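Local structure of collagen adhesin (Staphylococcus aureus, 2F68) at residues T185-D197 against Y258-V271. The protein is a cell-surface adhesin that binds collagen, probably by wrapping its two extracellular domains around the collagen triple helix in a 'collagen hug'. Residues are numbered along the deposited sequence; the frame is centred on the assembly and turned at random.
Sequences TIKDQIQGGQQLD and YKTKITNEQQKEFV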
loop_
_atom_site.group_PDB
_atom_site.type_symbol
_atom_site.label_atom_id
_atom_site.label_comp_id
_atom_site.label_asym_id
_atom_site.label_seq_id
_atom_site.Cartn_x
_atom_site.Cartn_y
_atom_site.Cartn_z
ATOM N N THR A 185 -28.249 -2.418 4.632
ATOM C CA THR A 185 -27.682 -3.754 4.806
ATOM C C THR A 185 -26.481 -3.963 3.884
ATOM O O THR A 185 -26.598 -3.856 2.661
ATOM C CB THR A 185 -28.740 -4.859 4.559
ATOM O OG1 THR A 185 -29.943 -4.545 5.273
ATOM C CG2 THR A 185 -28.224 -6.218 5.019
ATOM N N ILE A 186 -25.331 -4.251 4.487
ATOM C CA ILE A 186 -24.097 -4.505 3.746
ATOM C C ILE A 186 -23.584 -5.912 4.053
ATOM O O ILE A 186 -23.344 -6.253 5.213
ATOM C CB ILE A 186 -22.986 -3.458 4.076
ATOM C CG1 ILE A 186 -23.525 -2.016 4.031
ATOM C CG2 ILE A 186 -21.765 -3.646 3.166
ATOM C CD1 ILE A 186 -24.017 -1.533 2.663
ATOM N N LYS A 187 -23.429 -6.724 3.010
ATOM C CA LYS A 187 -22.911 -8.084 3.153
ATOM C C LYS A 187 -21.539 -8.218 2.493
ATOM O O LYS A 187 -21.437 -8.390 1.276
ATOM C CB LYS A 187 -23.895 -9.112 2.583
ATOM C CG LYS A 187 -25.159 -9.294 3.411
ATOM C CD LYS A 187 -26.019 -10.423 2.866
ATOM C CE LYS A 187 -27.294 -10.587 3.677
ATOM N NZ LYS A 187 -28.152 -11.682 3.148
ATOM N N ASP A 188 -20.492 -8.137 3.312
ATOM C CA ASP A 188 -19.112 -8.172 2.831
ATOM C C ASP A 188 -18.521 -9.579 2.899
ATOM O O ASP A 188 -18.757 -10.318 3.857
ATOM C CB ASP A 188 -18.249 -7.188 3.631
ATOM C CG ASP A 188 -16.867 -6.992 3.032
ATOM O OD1 ASP A 188 -16.004 -7.879 3.205
ATOM O OD2 ASP A 188 -16.639 -5.938 2.403
ATOM N N GLN A 189 -17.758 -9.936 1.867
ATOM C CA GLN A 189 -17.058 -11.219 1.802
ATOM C C GLN A 189 -15.598 -10.995 1.416
ATOM O O GLN A 189 -15.307 -10.450 0.348
ATOM C CB GLN A 189 -17.721 -12.168 0.795
ATOM C CG GLN A 189 -19.195 -12.478 1.052
ATOM C CD GLN A 189 -20.138 -11.469 0.415
ATOM O OE1 GLN A 189 -19.862 -10.927 -0.657
ATOM N NE2 GLN A 189 -21.265 -11.219 1.073
ATOM N N ILE A 190 -14.688 -11.413 2.291
ATOM C CA ILE A 190 -13.253 -11.289 2.038
ATOM C C ILE A 190 -12.735 -12.578 1.400
ATOM O O ILE A 190 -12.887 -13.664 1.964
ATOM C CB ILE A 190 -12.460 -10.956 3.329
ATOM C CG1 ILE A 190 -13.140 -9.820 4.103
ATOM C CG2 ILE A 190 -11.016 -10.589 2.993
ATOM C CD1 ILE A 190 -12.808 -9.781 5.585
ATOM N N GLN A 191 -12.130 -12.443 0.222
ATOM C CA GLN A 191 -11.681 -13.595 -0.567
ATOM C C GLN A 191 -10.399 -14.226 -0.017
ATOM O O GLN A 191 -9.809 -13.723 0.942
ATOM C CB GLN A 191 -11.513 -13.211 -2.044
ATOM C CG GLN A 191 -12.756 -12.592 -2.696
ATOM C CD GLN A 191 -13.980 -13.495 -2.643
ATOM O OE1 GLN A 191 -15.032 -13.102 -2.136
ATOM N NE2 GLN A 191 -13.849 -14.711 -3.165
ATOM N N GLY A 192 -9.981 -15.330 -0.635
ATOM C CA GLY A 192 -8.818 -16.099 -0.188
ATOM C C GLY A 192 -7.483 -15.393 -0.344
ATOM O O GLY A 192 -7.358 -14.432 -1.106
ATOM N N GLY A 193 -6.484 -15.886 0.386
ATOM C CA GLY A 193 -5.139 -15.311 0.368
ATOM C C GLY A 193 -4.903 -14.294 1.470
ATOM O O GLY A 193 -3.812 -13.730 1.577
ATOM N N GLN A 194 -5.927 -14.067 2.290
ATOM C CA GLN A 194 -5.868 -13.090 3.378
ATOM C C GLN A 194 -6.793 -13.468 4.537
ATOM O O GLN A 194 -7.835 -14.098 4.332
ATOM C CB GLN A 194 -6.192 -11.681 2.861
ATOM C CG GLN A 194 -7.529 -11.562 2.126
ATOM C CD GLN A 194 -7.651 -10.299 1.288
ATOM O OE1 GLN A 194 -8.209 -10.325 0.191
ATOM N NE2 GLN A 194 -7.130 -9.188 1.799
ATOM N N GLN A 195 -6.402 -13.080 5.748
ATOM C CA GLN A 195 -7.189 -13.348 6.951
ATOM C C GLN A 195 -7.504 -12.056 7.702
ATOM O O GLN A 195 -6.608 -11.255 7.982
ATOM C CB GLN A 195 -6.465 -14.350 7.861
ATOM C CG GLN A 195 -7.177 -14.668 9.183
ATOM C CD GLN A 195 -8.563 -15.271 8.996
ATOM O OE1 GLN A 195 -8.766 -16.157 8.164
ATOM N NE2 GLN A 195 -9.522 -14.794 9.780
ATOM N N LEU A 196 -8.781 -11.871 8.025
ATOM C CA LEU A 196 -9.267 -10.673 8.709
ATOM C C LEU A 196 -8.756 -10.565 10.145
ATOM O O LEU A 196 -8.840 -11.520 10.920
ATOM C CB LEU A 196 -10.803 -10.638 8.680
ATOM C CG LEU A 196 -11.597 -9.699 9.598
ATOM C CD1 LEU A 196 -11.343 -8.230 9.284
ATOM C CD2 LEU A 196 -13.078 -10.013 9.500
ATOM N N ASP A 197 -8.223 -9.393 10.480
ATOM C CA ASP A 197 -7.836 -9.072 11.848
ATOM C C ASP A 197 -8.972 -8.281 12.494
ATOM O O ASP A 197 -9.236 -7.134 12.123
ATOM C CB ASP A 197 -6.526 -8.274 11.868
ATOM C CG ASP A 197 -5.824 -8.315 13.222
ATOM O OD1 ASP A 197 -6.464 -8.657 14.240
ATOM O OD2 ASP A 197 -4.617 -7.996 13.265
ATOM N N TYR A 258 -10.832 -1.859 8.106
ATOM C CA TYR A 258 -10.271 -3.092 8.680
ATOM C C TYR A 258 -9.056 -3.594 7.902
ATOM O O TYR A 258 -8.968 -3.418 6.685
ATOM C CB TYR A 258 -11.322 -4.205 8.829
ATOM C CG TYR A 258 -11.978 -4.659 7.544
ATOM C CD1 TYR A 258 -11.435 -5.700 6.791
ATOM C CD2 TYR A 258 -13.156 -4.066 7.095
ATOM C CE1 TYR A 258 -12.041 -6.128 5.616
ATOM C CE2 TYR A 258 -13.768 -4.486 5.920
ATOM C CZ TYR A 258 -13.205 -5.516 5.187
ATOM O OH TYR A 258 -13.809 -5.935 4.025
ATOM N N LYS A 259 -8.126 -4.219 8.621
ATOM C CA LYS A 259 -6.901 -4.752 8.029
ATOM C C LYS A 259 -6.956 -6.271 7.905
ATOM O O LYS A 259 -7.438 -6.962 8.806
ATOM C CB LYS A 259 -5.679 -4.338 8.854
ATOM C CG LYS A 259 -5.395 -2.842 8.858
ATOM C CD LYS A 259 -4.203 -2.510 9.742
ATOM C CE LYS A 259 -3.960 -1.010 9.801
ATOM N NZ LYS A 259 -2.791 -0.672 10.660
ATOM N N THR A 260 -6.459 -6.780 6.779
ATOM C CA THR A 260 -6.407 -8.218 6.528
ATOM C C THR A 260 -4.963 -8.692 6.376
ATOM O O THR A 260 -4.233 -8.219 5.501
ATOM C CB THR A 260 -7.221 -8.617 5.275
ATOM O OG1 THR A 260 -6.843 -7.788 4.169
ATOM C CG2 THR A 260 -8.717 -8.468 5.531
ATOM N N LYS A 261 -4.562 -9.623 7.240
ATOM C CA LYS A 261 -3.214 -10.188 7.224
ATOM C C LYS A 261 -3.028 -11.122 6.030
ATOM O O LYS A 261 -3.815 -12.049 5.828
ATOM C CB LYS A 261 -2.930 -10.929 8.538
ATOM C CG LYS A 261 -1.536 -11.551 8.651
ATOM C CD LYS A 261 -0.466 -10.514 8.973
ATOM C CE LYS A 261 0.903 -11.158 9.109
ATOM N NZ LYS A 261 1.952 -10.164 9.469
ATOM N N ILE A 262 -1.982 -10.863 5.247
ATOM C CA ILE A 262 -1.675 -11.659 4.060
ATOM C C ILE A 262 -1.115 -13.031 4.443
ATOM O O ILE A 262 -0.104 -13.128 5.144
ATOM C CB ILE A 262 -0.699 -10.913 3.107
ATOM C CG1 ILE A 262 -1.392 -9.692 2.488
ATOM C CG2 ILE A 262 -0.169 -11.848 2.016
ATOM C CD1 ILE A 262 -0.459 -8.741 1.761
ATOM N N THR A 263 -1.795 -14.080 3.986
ATOM C CA THR A 263 -1.356 -15.457 4.208
ATOM C C THR A 263 -0.637 -16.013 2.979
ATOM O O THR A 263 0.288 -16.819 3.105
ATOM C CB THR A 263 -2.532 -16.389 4.583
ATOM O OG1 THR A 263 -3.570 -16.276 3.600
ATOM C CG2 THR A 263 -3.091 -16.032 5.955
ATOM N N ASN A 264 -1.069 -15.577 1.797
ATOM C CA ASN A 264 -0.449 -15.978 0.537
ATOM C C ASN A 264 0.435 -14.863 -0.022
ATOM O O ASN A 264 -0.060 -13.902 -0.618
ATOM C CB ASN A 264 -1.518 -16.397 -0.480
ATOM C CG ASN A 264 -0.946 -17.179 -1.656
ATOM O OD1 ASN A 264 0.213 -17.597 -1.645
ATOM N ND2 ASN A 264 -1.769 -17.385 -2.678
ATOM N N GLU A 265 1.744 -15.005 0.180
ATOM C CA GLU A 265 2.727 -13.991 -0.218
ATOM C C GLU A 265 2.862 -13.841 -1.733
ATOM O O GLU A 265 3.078 -12.737 -2.236
ATOM C CB GLU A 265 4.097 -14.299 0.396
ATOM C CG GLU A 265 4.176 -14.096 1.906
ATOM C CD GLU A 265 5.559 -14.384 2.472
ATOM O OE1 GLU A 265 6.169 -15.406 2.089
ATOM O OE2 GLU A 265 6.033 -13.588 3.309
ATOM N N GLN A 266 2.730 -14.956 -2.450
ATOM C CA GLN A 266 2.903 -14.981 -3.905
ATOM C C GLN A 266 1.656 -14.558 -4.688
ATOM O O GLN A 266 1.707 -14.428 -5.915
ATOM C CB GLN A 266 3.379 -16.366 -4.365
ATOM C CG GLN A 266 4.898 -16.542 -4.384
ATOM C CD GLN A 266 5.528 -16.514 -3.000
ATOM O OE1 GLN A 266 5.048 -17.161 -2.068
ATOM N NE2 GLN A 266 6.619 -15.767 -2.865
ATOM N N GLN A 267 0.548 -14.343 -3.979
ATOM C CA GLN A 267 -0.706 -13.921 -4.602
ATOM C C GLN A 267 -0.602 -12.492 -5.132
ATOM O O GLN A 267 -0.171 -11.585 -4.416
ATOM C CB GLN A 267 -1.870 -14.052 -3.614
ATOM C CG GLN A 267 -3.251 -13.925 -4.249
ATOM C CD GLN A 267 -4.366 -14.410 -3.340
ATOM O OE1 GLN A 267 -4.354 -15.550 -2.875
ATOM N NE2 GLN A 267 -5.345 -13.548 -3.094
ATOM N N LYS A 268 -0.998 -12.308 -6.389
ATOM C CA LYS A 268 -0.870 -11.021 -7.076
ATOM C C LYS A 268 -1.995 -10.045 -6.740
ATOM O O LYS A 268 -1.761 -8.839 -6.633
ATOM C CB LYS A 268 -0.798 -11.226 -8.594
ATOM C CG LYS A 268 0.480 -11.895 -9.081
ATOM C CD LYS A 268 0.465 -12.072 -10.591
ATOM C CE LYS A 268 1.736 -12.747 -11.081
ATOM N NZ LYS A 268 1.733 -12.928 -12.559
ATOM N N GLU A 269 -3.208 -10.567 -6.579
ATOM C CA GLU A 269 -4.384 -9.735 -6.324
ATOM C C GLU A 269 -5.132 -10.150 -5.061
ATOM O O GLU A 269 -5.367 -11.337 -4.827
ATOM C CB GLU A 269 -5.336 -9.768 -7.525
ATOM C CG GLU A 269 -4.844 -8.997 -8.745
ATOM C CD GLU A 269 -5.835 -9.007 -9.901
ATOM O OE1 GLU A 269 -6.973 -9.493 -9.726
ATOM O OE2 GLU A 269 -5.471 -8.521 -10.992
ATOM N N PHE A 270 -5.499 -9.158 -4.253
ATOM C CA PHE A 270 -6.311 -9.382 -3.060
ATOM C C PHE A 270 -7.680 -8.736 -3.242
ATOM O O PHE A 270 -7.796 -7.512 -3.346
ATOM C CB PHE A 270 -5.604 -8.849 -1.808
ATOM C CG PHE A 270 -4.286 -9.516 -1.529
ATOM C CD1 PHE A 270 -4.236 -10.746 -0.877
ATOM C CD2 PHE A 270 -3.093 -8.919 -1.923
ATOM C CE1 PHE A 270 -3.018 -11.369 -0.621
ATOM C CE2 PHE A 270 -1.870 -9.534 -1.671
ATOM C CZ PHE A 270 -1.833 -10.761 -1.020
ATOM N N VAL A 271 -8.711 -9.576 -3.288
ATOM C CA VAL A 271 -10.064 -9.139 -3.628
ATOM C C VAL A 271 -10.976 -9.113 -2.402
ATOM O O VAL A 271 -10.891 -9.980 -1.529
ATOM C CB VAL A 271 -10.697 -10.044 -4.725
ATOM C CG1 VAL A 271 -11.925 -9.379 -5.340
ATOM C CG2 VAL A 271 -9.683 -10.374 -5.816
HETATM O O HOH W 1 -8.189 -12.266 -2.621
#
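Gln-195 and Lys-261 form the hydrogen-bonded pair of an antiparallel ladder, Gln-195 N giving to Lys-261 O (2.8 Å) and Lys-261 N to Gln-195 O. A further rung follows from Asp-197 N to Lys-259 O at 3.1 Å. Beyond the other end of the pairing, Gly-193 O accepts from Thr-263 N at 3.2 Å, the donor standing well above the carbonyl plane, and weakly from Asn-264 N.

The second set of polar contacts belongs to the 191–193 turn, which leads from one sheet of the collagen-binding domain to the other. Gln-191 N donates to Val-271 O, while the amide of Gln-267 reaches in from the opposing loop on an extended chain, CG anti to the backbone N (chi1 -168°). Its NE2 donates almost straight to Gly-192 O (3.0 Å, 169°), which lies in the amide plane, and also to Glu-269 O; Asn-264 ND2 holds OE1. A water donates to Gly-192 O and accepts from Val-271 N, bridging the two segments. Gly-193 has a positive phi, 94°, and its CA lies 3.3 Å from Gln-267 OE1, leaving no room for a side chain. Its carbonyl O meets the edge of the Phe-270 ring.

Apolar contacts between the sheets centre on the Tyr-258 ring. Leu-196 CD1 and Ile-190 CD1 touch it at CD1 (3.6 Å) and CE1 (3.7 Å), and the methyls of Ile-190 and Thr-260 meet tip to tip. At the polar end of the ring, Tyr-258 OH lies 3.0 Å from Asp-188 OD1, carboxylate and ring nearly perpendicular; Asn-272 hydrogen-bonds both groups.

The buried polar groups of Asp-188 and Tyr-258 thus share an amide partner within the sandwich, whereas the turn is held mainly through its backbone, Gly-192 O taking both the Gln-267 amide and a water, and Gly-193 O the main-chain N-H groups of Thr-263 and, weakly, Asn-264.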